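Local coordinates for protein putative aminotransferase (Actinomadura melliaura, PDB 4ZWV) that probably transfers an amino group to a sugar with pyridoxal 5'-phosphate as cofactor, in making the aminopentose of the indolocarbazole AT2433, at residues D301-I315 against D360-W372. Residues are numbered along the deposited sequence; the frame is centred on the assembly and turned at random. Where two conformers were deposited one is given.
Sequences DDRPAFHRKMEAAGI and DREHVVATIRSGW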
# COMPACT_ATOMS: atom_id res chain seq x y z
N ASP A 301 -12.75 25.44 27.60
CA ASP A 301 -12.38 25.28 29.00
C ASP A 301 -13.10 24.08 29.59
O ASP A 301 -14.21 23.75 29.15
CB ASP A 301 -12.72 26.53 29.80
CG ASP A 301 -12.03 27.78 29.28
OD1 ASP A 301 -10.97 27.65 28.64
OD2 ASP A 301 -12.57 28.88 29.51
N ASP A 302 -12.50 23.45 30.60
CA ASP A 302 -13.06 22.27 31.26
C ASP A 302 -13.52 21.24 30.23
O ASP A 302 -14.68 20.81 30.22
CB ASP A 302 -14.23 22.64 32.17
CG ASP A 302 -14.55 21.54 33.19
OD1 ASP A 302 -13.89 20.47 33.16
OD2 ASP A 302 -15.48 21.73 34.00
N ARG A 303 -12.60 20.85 29.35
CA ARG A 303 -12.94 19.91 28.29
C ARG A 303 -13.43 18.53 28.77
O ARG A 303 -14.26 17.94 28.11
CB ARG A 303 -11.74 19.74 27.35
CG ARG A 303 -12.11 19.05 26.05
CD ARG A 303 -10.91 18.91 25.14
NE ARG A 303 -9.88 18.08 25.77
CZ ARG A 303 -8.66 17.90 25.26
NH1 ARG A 303 -8.33 18.45 24.11
NH2 ARG A 303 -7.78 17.14 25.92
N PRO A 304 -12.91 18.02 29.91
CA PRO A 304 -13.51 16.74 30.33
C PRO A 304 -15.02 16.83 30.57
O PRO A 304 -15.76 15.91 30.19
CB PRO A 304 -12.77 16.43 31.64
CG PRO A 304 -11.44 17.04 31.45
CD PRO A 304 -11.72 18.34 30.72
N ALA A 305 -15.48 17.93 31.17
CA ALA A 305 -16.91 18.13 31.37
C ALA A 305 -17.61 18.35 30.03
O ALA A 305 -18.73 17.89 29.83
CB ALA A 305 -17.16 19.29 32.32
N PHE A 306 -16.95 19.04 29.10
CA PHE A 306 -17.50 19.25 27.76
C PHE A 306 -17.71 17.92 27.04
O PHE A 306 -18.75 17.70 26.42
CB PHE A 306 -16.59 20.16 26.94
CG PHE A 306 -17.14 20.50 25.57
CD1 PHE A 306 -17.95 21.61 25.39
CD2 PHE A 306 -16.81 19.73 24.46
CE1 PHE A 306 -18.45 21.92 24.12
CE2 PHE A 306 -17.30 20.03 23.20
CZ PHE A 306 -18.13 21.13 23.03
N HIS A 307 -16.71 17.04 27.11
CA HIS A 307 -16.82 15.71 26.52
C HIS A 307 -18.01 14.94 27.10
O HIS A 307 -18.78 14.33 26.36
CB HIS A 307 -15.53 14.93 26.72
CG HIS A 307 -14.41 15.38 25.84
ND1 HIS A 307 -13.08 15.11 26.12
CD2 HIS A 307 -14.41 16.08 24.68
CE1 HIS A 307 -12.32 15.62 25.17
NE2 HIS A 307 -13.10 16.22 24.29
N ARG A 308 -18.16 14.96 28.42
CA ARG A 308 -19.26 14.27 29.08
C ARG A 308 -20.61 14.82 28.62
O ARG A 308 -21.56 14.07 28.45
CB ARG A 308 -19.11 14.35 30.60
CG ARG A 308 -17.95 13.52 31.13
CD ARG A 308 -17.95 13.40 32.66
NE ARG A 308 -17.70 14.67 33.32
CZ ARG A 308 -16.49 15.12 33.64
NH1 ARG A 308 -15.42 14.39 33.34
NH2 ARG A 308 -16.34 16.29 34.24
N LYS A 309 -20.67 16.13 28.41
CA LYS A 309 -21.87 16.78 27.90
C LYS A 309 -22.22 16.31 26.49
O LYS A 309 -23.37 15.97 26.22
CB LYS A 309 -21.70 18.30 27.90
CG LYS A 309 -22.94 19.08 27.49
CD LYS A 309 -23.85 19.33 28.68
CE LYS A 309 -25.12 20.07 28.26
NZ LYS A 309 -25.84 20.65 29.42
N MSE A 310 -21.24 16.29 25.60
CA MSE A 310 -21.46 15.84 24.24
C MSE A 310 -21.92 14.38 24.22
O MSE A 310 -22.90 14.05 23.56
CB MSE A 310 -20.20 15.99 23.39
CG MSE A 310 -19.71 17.42 23.19
SE MSE A 310 -21.05 18.62 22.42
CE MSE A 310 -21.49 19.62 24.03
N GLU A 311 -21.21 13.53 24.95
CA GLU A 311 -21.54 12.11 25.03
C GLU A 311 -22.98 11.88 25.48
O GLU A 311 -23.71 11.09 24.88
CB GLU A 311 -20.57 11.39 25.98
CG GLU A 311 -19.15 11.30 25.44
CD GLU A 311 -18.12 10.94 26.50
OE1 GLU A 311 -18.51 10.78 27.68
OE2 GLU A 311 -16.93 10.83 26.16
N ALA A 312 -23.40 12.60 26.52
CA ALA A 312 -24.76 12.46 27.06
C ALA A 312 -25.82 12.93 26.06
O ALA A 312 -26.97 12.49 26.11
CB ALA A 312 -24.89 13.23 28.36
N ALA A 313 -25.42 13.83 25.17
CA ALA A 313 -26.33 14.36 24.15
C ALA A 313 -26.25 13.58 22.84
O ALA A 313 -26.87 13.96 21.84
CB ALA A 313 -26.03 15.83 23.91
N GLY A 314 -25.47 12.50 22.82
CA GLY A 314 -25.33 11.70 21.62
C GLY A 314 -24.62 12.45 20.50
O GLY A 314 -24.98 12.32 19.33
N ILE A 315 -23.61 13.24 20.86
CA ILE A 315 -22.80 13.94 19.88
C ILE A 315 -21.36 13.44 19.97
O ILE A 315 -20.76 13.49 21.04
CB ILE A 315 -22.83 15.48 20.11
CG1 ILE A 315 -24.26 16.01 20.01
CG2 ILE A 315 -21.90 16.17 19.12
CD1 ILE A 315 -24.46 17.37 20.67
N ASP A 360 -30.14 18.08 13.58
CA ASP A 360 -28.87 17.64 14.18
C ASP A 360 -27.99 18.82 14.58
O ASP A 360 -27.50 18.88 15.71
CB ASP A 360 -28.09 16.74 13.22
CG ASP A 360 -28.71 15.37 13.03
OD1 ASP A 360 -29.47 14.90 13.91
OD2 ASP A 360 -28.42 14.75 11.98
N ARG A 361 -27.77 19.77 13.66
CA ARG A 361 -26.84 20.86 13.96
C ARG A 361 -27.43 21.83 14.97
O ARG A 361 -26.69 22.44 15.75
CB ARG A 361 -26.41 21.61 12.69
CG ARG A 361 -27.51 22.35 11.97
CD ARG A 361 -26.94 23.02 10.72
NE ARG A 361 -27.89 23.97 10.16
CZ ARG A 361 -27.77 24.54 8.96
NH1 ARG A 361 -26.73 24.25 8.19
NH2 ARG A 361 -28.69 25.39 8.54
N GLU A 362 -28.75 21.97 14.98
CA GLU A 362 -29.43 22.78 15.98
C GLU A 362 -29.27 22.14 17.35
O GLU A 362 -29.10 22.82 18.36
CB GLU A 362 -30.91 22.95 15.62
CG GLU A 362 -31.15 23.91 14.48
CD GLU A 362 -32.56 23.83 13.92
OE1 GLU A 362 -33.42 23.19 14.57
OE2 GLU A 362 -32.80 24.39 12.84
N HIS A 363 -29.27 20.80 17.37
CA HIS A 363 -29.07 20.06 18.60
C HIS A 363 -27.65 20.25 19.14
O HIS A 363 -27.46 20.42 20.35
CB HIS A 363 -29.37 18.57 18.37
CG HIS A 363 -29.07 17.69 19.55
ND1 HIS A 363 -29.70 17.85 20.77
CD2 HIS A 363 -28.24 16.64 19.68
CE1 HIS A 363 -29.24 16.94 21.61
NE2 HIS A 363 -28.36 16.19 20.98
N VAL A 364 -26.66 20.26 18.25
CA VAL A 364 -25.27 20.49 18.64
C VAL A 364 -25.13 21.88 19.27
O VAL A 364 -24.58 22.02 20.37
CB VAL A 364 -24.32 20.36 17.44
CG1 VAL A 364 -22.91 20.82 17.80
CG2 VAL A 364 -24.31 18.92 16.92
N VAL A 365 -25.66 22.89 18.60
CA VAL A 365 -25.58 24.26 19.09
C VAL A 365 -26.32 24.45 20.40
O VAL A 365 -25.79 25.06 21.33
CB VAL A 365 -26.13 25.25 18.04
CG1 VAL A 365 -26.39 26.63 18.67
CG2 VAL A 365 -25.16 25.36 16.87
N ALA A 366 -27.54 23.91 20.50
CA ALA A 366 -28.34 24.05 21.71
C ALA A 366 -27.66 23.38 22.91
O ALA A 366 -27.69 23.90 24.03
CB ALA A 366 -29.73 23.48 21.50
N THR A 367 -27.05 22.23 22.65
CA THR A 367 -26.36 21.49 23.70
C THR A 367 -25.16 22.29 24.22
O THR A 367 -25.01 22.49 25.42
CB THR A 367 -25.90 20.11 23.20
OG1 THR A 367 -27.05 19.32 22.87
CG2 THR A 367 -25.11 19.39 24.28
N ILE A 368 -24.32 22.78 23.31
CA ILE A 368 -23.17 23.58 23.69
C ILE A 368 -23.58 24.86 24.42
O ILE A 368 -23.01 25.20 25.47
CB ILE A 368 -22.32 23.94 22.46
CG1 ILE A 368 -21.66 22.68 21.88
CG2 ILE A 368 -21.24 24.96 22.81
CD1 ILE A 368 -20.95 22.92 20.57
N ARG A 369 -24.60 25.55 23.92
CA ARG A 369 -24.98 26.83 24.52
C ARG A 369 -25.65 26.68 25.89
O ARG A 369 -25.78 27.66 26.62
CB ARG A 369 -25.90 27.61 23.57
CG ARG A 369 -25.18 28.11 22.32
CD ARG A 369 -25.98 29.16 21.55
NE ARG A 369 -25.92 30.46 22.21
CZ ARG A 369 -25.06 31.42 21.90
NH1 ARG A 369 -24.18 31.26 20.92
NH2 ARG A 369 -25.08 32.58 22.57
N SER A 370 -26.05 25.46 26.24
CA SER A 370 -26.66 25.21 27.54
C SER A 370 -25.61 25.03 28.63
O SER A 370 -25.96 24.93 29.81
CB SER A 370 -27.59 23.99 27.48
OG SER A 370 -26.85 22.78 27.35
N GLY A 371 -24.34 24.98 28.25
CA GLY A 371 -23.25 24.94 29.21
C GLY A 371 -22.84 23.54 29.64
O GLY A 371 -23.51 22.56 29.34
N TRP A 372 -21.71 23.44 30.35
CA TRP A 372 -21.22 22.15 30.82
C TRP A 372 -20.45 22.29 32.12
O TRP A 372 -19.97 21.29 32.67
CB TRP A 372 -20.34 21.49 29.75
CG TRP A 372 -19.16 22.31 29.33
CD1 TRP A 372 -17.89 22.23 29.82
CD2 TRP A 372 -19.14 23.34 28.33
NE1 TRP A 372 -17.08 23.14 29.18
CE2 TRP A 372 -17.82 23.84 28.27
CE3 TRP A 372 -20.11 23.89 27.50
CZ2 TRP A 372 -17.45 24.86 27.40
CZ3 TRP A 372 -19.74 24.90 26.63
CH2 TRP A 372 -18.43 25.37 26.58
OXT TRP A 372 -20.29 23.38 32.66
O HOH W 1 -17.29 23.43 33.52
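Helix 303-312 and helix 360-369 run roughly antiparallel, their axes 10.3 Å apart at closest approach and their directions at 139°, so that Ile315 faces Val364 at one end and Phe306 meets Trp372 at the other. At the first end a Schellman motif closes helix 303-312 at Gly314, and the carbonyl of Ala313 takes a nearly straight bond from His363 NE2 (2.8 Å to Ala313 O), in the imidazole plane and on a carbonyl lone pair. Thr367 OG1 lies over one face of that imidazole, toward its rim, and bonds back to His363 O, while its methyl CG2 packs on Met310 CE (3.6 Å; selenomethionine in this crystal) and on Ala313 CB. Met310 CE also lies over one face of the Phe306 ring, toward its rim, and touches Ile368 CG1. Lys309, bent at chi2 (86°), carries NZ to Ser370 OG (3.1 Å) and, weakly, to Gly371 O, gripping the turn after the helix. From that turn the chain end folds back, and Trp372 presents its indole face to the edge of Phe306, a T-shaped stack with planes at 85°; Phe306 CB sits over the five-membered ring. The indole N-H points in its own plane to Asp301 O (NE1 to O 2.9 Å). With an alanine in place of Trp372, Phe306 would probably lose this cover and Asp301 O its indole donor. Beneath both helices lies the three-stranded antiparallel sheet of the small C-terminal domain of this fold type I aminotransferase, Phe306 on Val348 and Ile368 on Leu350. Away from the cofactor site, the contact thus combines an apolar middle with polar clasps: His363 ties helix 360-369 to the end of helix 303-312, while Lys309 and the indole N-H hold residues 370-372 against its middle and start.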